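Long-range contact in acyl-coenzyme A oxidase (Caenorhabditis elegans, PDB 5K3H), which catalyses the first, oxygen-dependent step of peroxisomal beta-oxidation, the FAD-dependent desaturation of acyl-CoA to the (2E)-enoyl-CoA, with release of hydrogen peroxide: residues Ala303-Tyr316 with Leu615-Leu629. Numbering follows the deposited sequence.
Sequences AIMLSYALNIATRY and LDSWEFSDRELRSVL
Tyr308 meets the face of Phe620 with its ring edge in a T-shaped pair, centroids 4.7 Å apart and planes at 69°. The tyrosine hydroxyl donates its proton to the anti lone pair of Glu624 OE2 (OH to OE2 2.6 Å), the carboxylate almost perpendicular to the ring. Ser307 OG, anti to the backbone N (chi1 -173°), lies over one face of the indole, 3.3 Å from Trp618 CG; Ser307 CB is 4.0 Å from the centroid of the six-membered ring, a CH-pi contact. Ile304 CG1 reaches the indole edge at CZ3, and Ala303 CB approaches CH2. Replacing Trp618 by an alanine is likely to open a gap under Ser307 and strip Ile304 and Ala303 of their apolar partner. Two leucines fit as knobs into holes on the helix: Leu615 among Ser307, Leu310, Asn311 and Thr314, and Leu625 among Tyr308, Asn311, Ile312 and Arg315.

In contrast to this close packing, the side around Arg315 is wetter, though still buried. Its extended chain brings NH2 2.7 Å from Asp616 OD1 in a nearly straight salt bridge (177°), in the guanidinium plane; Asp616 OD2 pairs with Arg20. One water links Asn311 OD1 to Phe620 N, another Asn311 OD1 to Asp616 OD1; two carry Arg315 NH1 and NH2 to Phe620 O, the NH1 one also donating to Asp622 OD1. Asn311 ND2 spans Ser307 O (2.8 Å) and, less directly, Leu615 O (3.3 Å).

Leu629 CD1 sits over the centre of the Tyr316 ring, whose hydroxyl hydrogen-bonds His412 ND1; the Tyr316 side chain lies about 3 Å from that of FAD-binding Arg320. Residues 615-629 pass along one side of helix 300-319, joining the C-alpha1 domain to the C-terminal region; helices 27-35 and 38-52 pack against them, helix 420-428 beside Ile312 and helix 338-367 against Thr314 and Leu615.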
loop_
_atom_site.group_PDB
_atom_site.type_symbol
_atom_site.label_atom_id
_atom_site.label_comp_id
_atom_site.label_asym_id
_atom_site.label_seq_id
_atom_site.Cartn_x
_atom_site.Cartn_y
_atom_site.Cartn_z
ATOM N N ALA B 303 0.937 -8.797 -13.968
ATOM C CA ALA B 303 2.146 -8.339 -14.643
ATOM C C ALA B 303 1.897 -7.042 -15.387
ATOM O O ALA B 303 2.774 -6.170 -15.443
ATOM C CB ALA B 303 2.644 -9.420 -15.612
ATOM N N ILE B 304 0.709 -6.914 -15.985
ATOM C CA ILE B 304 0.335 -5.697 -16.695
ATOM C C ILE B 304 0.187 -4.538 -15.722
ATOM O O ILE B 304 0.700 -3.439 -15.968
ATOM C CB ILE B 304 -0.939 -5.959 -17.532
ATOM C CG1 ILE B 304 -0.548 -6.761 -18.789
ATOM C CG2 ILE B 304 -1.666 -4.666 -17.902
ATOM C CD1 ILE B 304 -1.652 -7.245 -19.626
ATOM N N MET B 305 -0.476 -4.767 -14.584
ATOM C CA MET B 305 -0.591 -3.705 -13.586
ATOM C C MET B 305 0.773 -3.264 -13.101
ATOM O O MET B 305 1.028 -2.068 -12.961
ATOM C CB MET B 305 -1.400 -4.166 -12.382
ATOM C CG MET B 305 -2.716 -4.784 -12.723
ATOM S SD MET B 305 -3.956 -3.535 -12.962
ATOM C CE MET B 305 -4.961 -4.083 -11.636
ATOM N N LEU B 306 1.647 -4.225 -12.774
ATOM C CA LEU B 306 2.994 -3.877 -12.331
ATOM C C LEU B 306 3.700 -3.093 -13.407
ATOM O O LEU B 306 4.287 -2.044 -13.137
ATOM C CB LEU B 306 3.774 -5.144 -11.942
ATOM C CG LEU B 306 5.182 -5.062 -11.315
ATOM C CD1 LEU B 306 5.270 -4.104 -10.157
ATOM C CD2 LEU B 306 5.661 -6.437 -10.868
ATOM N N SER B 307 3.546 -3.520 -14.652
ATOM C CA SER B 307 4.165 -2.801 -15.759
ATOM C C SER B 307 3.529 -1.416 -15.963
ATOM O O SER B 307 4.243 -0.457 -16.289
ATOM C CB SER B 307 4.094 -3.656 -17.028
ATOM O OG SER B 307 4.828 -3.059 -18.096
ATOM N N TYR B 308 2.207 -1.264 -15.762
ATOM C CA TYR B 308 1.633 0.084 -15.741
ATOM C C TYR B 308 2.424 0.975 -14.808
ATOM O O TYR B 308 2.860 2.068 -15.191
ATOM C CB TYR B 308 0.174 0.103 -15.268
ATOM C CG TYR B 308 -0.890 -0.360 -16.224
ATOM C CD1 TYR B 308 -0.663 -0.442 -17.595
ATOM C CD2 TYR B 308 -2.136 -0.755 -15.737
ATOM C CE1 TYR B 308 -1.664 -0.898 -18.451
ATOM C CE2 TYR B 308 -3.137 -1.204 -16.586
ATOM C CZ TYR B 308 -2.892 -1.281 -17.935
ATOM O OH TYR B 308 -3.900 -1.737 -18.767
ATOM N N ALA B 309 2.595 0.525 -13.555
ATOM C CA ALA B 309 3.226 1.365 -12.542
ATOM C C ALA B 309 4.683 1.657 -12.882
ATOM O O ALA B 309 5.156 2.783 -12.690
ATOM C CB ALA B 309 3.108 0.701 -11.174
ATOM N N LEU B 310 5.399 0.676 -13.440
ATOM C CA LEU B 310 6.814 0.897 -13.722
ATOM C C LEU B 310 7.014 1.796 -14.935
ATOM O O LEU B 310 7.934 2.627 -14.948
ATOM C CB LEU B 310 7.519 -0.447 -13.910
ATOM C CG LEU B 310 7.606 -1.268 -12.616
ATOM C CD1 LEU B 310 7.889 -2.725 -12.958
ATOM C CD2 LEU B 310 8.667 -0.702 -11.714
ATOM N N ASN B 311 6.154 1.673 -15.957
ATOM C CA ASN B 311 6.168 2.653 -17.041
ATOM C C ASN B 311 6.047 4.069 -16.474
ATOM O O ASN B 311 6.787 4.982 -16.861
ATOM C CB ASN B 311 5.027 2.371 -18.012
ATOM C CG ASN B 311 5.414 1.388 -19.123
ATOM O OD1 ASN B 311 5.914 1.789 -20.167
ATOM N ND2 ASN B 311 5.167 0.090 -18.897
ATOM N N ILE B 312 5.110 4.269 -15.555
ATOM C CA ILE B 312 4.888 5.603 -15.004
ATOM C C ILE B 312 6.109 6.071 -14.226
ATOM O O ILE B 312 6.649 7.158 -14.479
ATOM C CB ILE B 312 3.620 5.612 -14.130
ATOM C CG1 ILE B 312 2.390 5.326 -14.999
ATOM C CG2 ILE B 312 3.531 6.922 -13.324
ATOM C CD1 ILE B 312 1.214 4.761 -14.230
ATOM N N ALA B 313 6.579 5.244 -13.285
ATOM C CA ALA B 313 7.665 5.666 -12.422
ATOM C C ALA B 313 8.987 5.779 -13.174
ATOM O O ALA B 313 9.814 6.626 -12.825
ATOM C CB ALA B 313 7.793 4.700 -11.252
ATOM N N THR B 314 9.229 4.931 -14.182
ATOM C CA THR B 314 10.521 4.975 -14.861
ATOM C C THR B 314 10.570 6.103 -15.894
ATOM O O THR B 314 11.598 6.786 -16.023
ATOM C CB THR B 314 10.831 3.619 -15.512
ATOM O OG1 THR B 314 10.639 2.547 -14.553
ATOM C CG2 THR B 314 12.263 3.589 -16.054
ATOM N N ARG B 315 9.470 6.346 -16.616
ATOM C CA ARG B 315 9.403 7.538 -17.465
ATOM C C ARG B 315 9.602 8.819 -16.648
ATOM O O ARG B 315 10.416 9.677 -17.011
ATOM C CB ARG B 315 8.068 7.561 -18.217
ATOM C CG ARG B 315 8.025 6.587 -19.383
ATOM C CD ARG B 315 6.614 6.404 -19.885
ATOM N NE ARG B 315 6.588 5.540 -21.057
ATOM C CZ ARG B 315 5.495 5.239 -21.748
ATOM N NH1 ARG B 315 4.318 5.723 -21.390
ATOM N NH2 ARG B 315 5.591 4.457 -22.801
ATOM N N TYR B 316 8.862 8.962 -15.542
ATOM C CA TYR B 316 9.005 10.133 -14.678
ATOM C C TYR B 316 10.424 10.262 -14.132
ATOM O O TYR B 316 10.951 11.373 -14.029
ATOM C CB TYR B 316 7.984 10.072 -13.538
ATOM C CG TYR B 316 8.075 11.238 -12.583
ATOM C CD1 TYR B 316 7.665 12.505 -12.961
ATOM C CD2 TYR B 316 8.583 11.071 -11.312
ATOM C CE1 TYR B 316 7.779 13.588 -12.088
ATOM C CE2 TYR B 316 8.687 12.131 -10.437
ATOM C CZ TYR B 316 8.286 13.385 -10.821
ATOM O OH TYR B 316 8.393 14.436 -9.935
ATOM N N LEU B 615 10.101 -1.257 -20.780
ATOM C CA LEU B 615 8.739 -0.940 -20.394
ATOM C C LEU B 615 7.918 -0.425 -21.570
ATOM O O LEU B 615 6.727 -0.732 -21.651
ATOM C CB LEU B 615 8.753 0.081 -19.262
ATOM C CG LEU B 615 9.375 -0.467 -17.973
ATOM C CD1 LEU B 615 9.777 0.695 -17.080
ATOM C CD2 LEU B 615 8.416 -1.433 -17.250
ATOM N N ASP B 616 8.530 0.342 -22.486
ATOM C CA ASP B 616 7.842 0.714 -23.720
ATOM C C ASP B 616 7.378 -0.504 -24.507
ATOM O O ASP B 616 6.408 -0.414 -25.257
ATOM C CB ASP B 616 8.732 1.535 -24.650
ATOM C CG ASP B 616 8.916 2.951 -24.201
ATOM O OD1 ASP B 616 8.044 3.496 -23.476
ATOM O OD2 ASP B 616 9.930 3.554 -24.648
ATOM N N SER B 617 8.099 -1.622 -24.408
ATOM C CA SER B 617 7.756 -2.801 -25.194
ATOM C C SER B 617 6.395 -3.370 -24.832
ATOM O O SER B 617 5.861 -4.180 -25.595
ATOM C CB SER B 617 8.837 -3.868 -25.053
ATOM O OG SER B 617 10.072 -3.411 -25.603
ATOM N N TRP B 618 5.838 -3.018 -23.670
ATOM C CA TRP B 618 4.475 -3.442 -23.368
ATOM C C TRP B 618 3.435 -2.650 -24.156
ATOM O O TRP B 618 2.261 -3.045 -24.176
ATOM C CB TRP B 618 4.228 -3.313 -21.876
ATOM C CG TRP B 618 5.020 -4.280 -21.129
ATOM C CD1 TRP B 618 6.368 -4.263 -20.954
ATOM C CD2 TRP B 618 4.535 -5.422 -20.437
ATOM N NE1 TRP B 618 6.761 -5.338 -20.197
ATOM C CE2 TRP B 618 5.646 -6.065 -19.863
ATOM C CE3 TRP B 618 3.268 -5.962 -20.233
ATOM C CZ2 TRP B 618 5.528 -7.218 -19.096
ATOM C CZ3 TRP B 618 3.152 -7.120 -19.467
ATOM C CH2 TRP B 618 4.280 -7.728 -18.908
ATOM N N GLU B 619 3.846 -1.525 -24.739
ATOM C CA GLU B 619 3.073 -0.728 -25.680
ATOM C C GLU B 619 1.686 -0.385 -25.135
ATOM O O GLU B 619 0.654 -0.806 -25.660
ATOM C CB GLU B 619 3.033 -1.445 -27.028
ATOM C CG GLU B 619 4.424 -1.503 -27.626
ATOM C CD GLU B 619 4.429 -2.032 -29.009
ATOM O OE1 GLU B 619 3.600 -2.925 -29.308
ATOM O OE2 GLU B 619 5.248 -1.547 -29.807
ATOM N N PHE B 620 1.703 0.418 -24.060
ATOM C CA PHE B 620 0.495 1.012 -23.487
ATOM C C PHE B 620 0.340 2.439 -23.998
ATOM O O PHE B 620 1.212 3.288 -23.760
ATOM C CB PHE B 620 0.551 1.026 -21.968
ATOM C CG PHE B 620 0.761 -0.313 -21.357
ATOM C CD1 PHE B 620 -0.040 -1.399 -21.721
ATOM C CD2 PHE B 620 1.734 -0.501 -20.399
ATOM C CE1 PHE B 620 0.144 -2.634 -21.154
ATOM C CE2 PHE B 620 1.922 -1.744 -19.838
ATOM C CZ PHE B 620 1.123 -2.804 -20.224
ATOM N N SER B 621 -0.780 2.712 -24.667
ATOM C CA SER B 621 -1.091 4.076 -25.057
ATOM C C SER B 621 -1.462 4.903 -23.824
ATOM O O SER B 621 -1.780 4.366 -22.758
ATOM C CB SER B 621 -2.238 4.081 -26.064
ATOM O OG SER B 621 -3.453 3.704 -25.438
ATOM N N ASP B 622 -1.403 6.232 -23.979
ATOM C CA ASP B 622 -1.848 7.130 -22.914
ATOM C C ASP B 622 -3.308 6.901 -22.581
ATOM O O ASP B 622 -3.702 6.952 -21.406
ATOM C CB ASP B 622 -1.627 8.590 -23.318
ATOM C CG ASP B 622 -0.219 9.032 -23.116
ATOM O OD1 ASP B 622 0.491 8.282 -22.410
ATOM O OD2 ASP B 622 0.189 10.093 -23.660
ATOM N N ARG B 623 -4.135 6.636 -23.600
ATOM C CA ARG B 623 -5.541 6.375 -23.320
ATOM C C ARG B 623 -5.701 5.155 -22.417
ATOM O O ARG B 623 -6.633 5.100 -21.609
ATOM C CB ARG B 623 -6.323 6.200 -24.629
ATOM C CG ARG B 623 -6.606 7.534 -25.407
ATOM C CD ARG B 623 -7.664 7.368 -26.508
ATOM N NE ARG B 623 -7.551 6.019 -27.068
ATOM C CZ ARG B 623 -6.693 5.666 -28.028
ATOM N NH1 ARG B 623 -5.873 6.568 -28.564
ATOM N NH2 ARG B 623 -6.659 4.408 -28.453
ATOM N N GLU B 624 -4.802 4.176 -22.516
ATOM C CA GLU B 624 -4.880 3.031 -21.609
ATOM C C GLU B 624 -4.244 3.331 -20.258
ATOM O O GLU B 624 -4.811 2.989 -19.209
ATOM C CB GLU B 624 -4.214 1.805 -22.237
ATOM C CG GLU B 624 -4.228 0.580 -21.351
ATOM C CD GLU B 624 -3.561 -0.632 -21.990
ATOM O OE1 GLU B 624 -3.150 -0.564 -23.158
ATOM O OE2 GLU B 624 -3.435 -1.663 -21.313
ATOM N N LEU B 625 -3.047 3.933 -20.271
ATOM C CA LEU B 625 -2.239 4.067 -19.060
ATOM C C LEU B 625 -2.868 5.030 -18.062
ATOM O O LEU B 625 -2.772 4.818 -16.848
ATOM C CB LEU B 625 -0.823 4.524 -19.426
ATOM C CG LEU B 625 0.219 4.413 -18.319
ATOM C CD1 LEU B 625 0.284 2.964 -17.924
ATOM C CD2 LEU B 625 1.589 4.878 -18.778
ATOM N N ARG B 626 -3.431 6.134 -18.551
ATOM C CA ARG B 626 -4.226 7.062 -17.756
ATOM C C ARG B 626 -3.410 7.793 -16.694
ATOM O O ARG B 626 -3.928 8.142 -15.629
ATOM C CB ARG B 626 -5.411 6.342 -17.123
ATOM C CG ARG B 626 -6.534 6.155 -18.116
ATOM C CD ARG B 626 -7.621 5.207 -17.645
ATOM N NE ARG B 626 -8.687 5.122 -18.641
ATOM C CZ ARG B 626 -8.810 4.168 -19.562
ATOM N NH1 ARG B 626 -7.931 3.175 -19.615
ATOM N NH2 ARG B 626 -9.823 4.209 -20.426
ATOM N N SER B 627 -2.145 8.089 -16.978
ATOM C CA SER B 627 -1.262 8.723 -16.011
ATOM C C SER B 627 -0.637 9.945 -16.641
ATOM O O SER B 627 -0.113 9.862 -17.755
ATOM C CB SER B 627 -0.158 7.770 -15.543
ATOM O OG SER B 627 0.847 8.454 -14.802
ATOM N N VAL B 628 -0.696 11.075 -15.934
ATOM C CA VAL B 628 -0.014 12.281 -16.395
ATOM C C VAL B 628 1.484 12.134 -16.269
ATOM O O VAL B 628 2.226 12.486 -17.188
ATOM C CB VAL B 628 -0.503 13.523 -15.626
ATOM C CG1 VAL B 628 0.300 14.760 -16.064
ATOM C CG2 VAL B 628 -1.994 13.726 -15.886
ATOM N N LEU B 629 1.958 11.633 -15.124
ATOM C CA LEU B 629 3.402 11.500 -14.950
ATOM C C LEU B 629 3.976 10.490 -15.933
ATOM O O LEU B 629 5.127 10.632 -16.368
ATOM C CB LEU B 629 3.752 11.090 -13.517
ATOM C CG LEU B 629 3.365 11.927 -12.295
ATOM C CD1 LEU B 629 4.131 11.394 -11.095
ATOM C CD2 LEU B 629 3.656 13.408 -12.482
HETATM O O HOH W 1 4.221 1.031 -22.572
HETATM O O HOH W 2 8.202 3.475 -20.489
HETATM O O HOH W 3 1.736 5.542 -22.753
HETATM O O HOH W 4 3.737 3.570 -24.706
#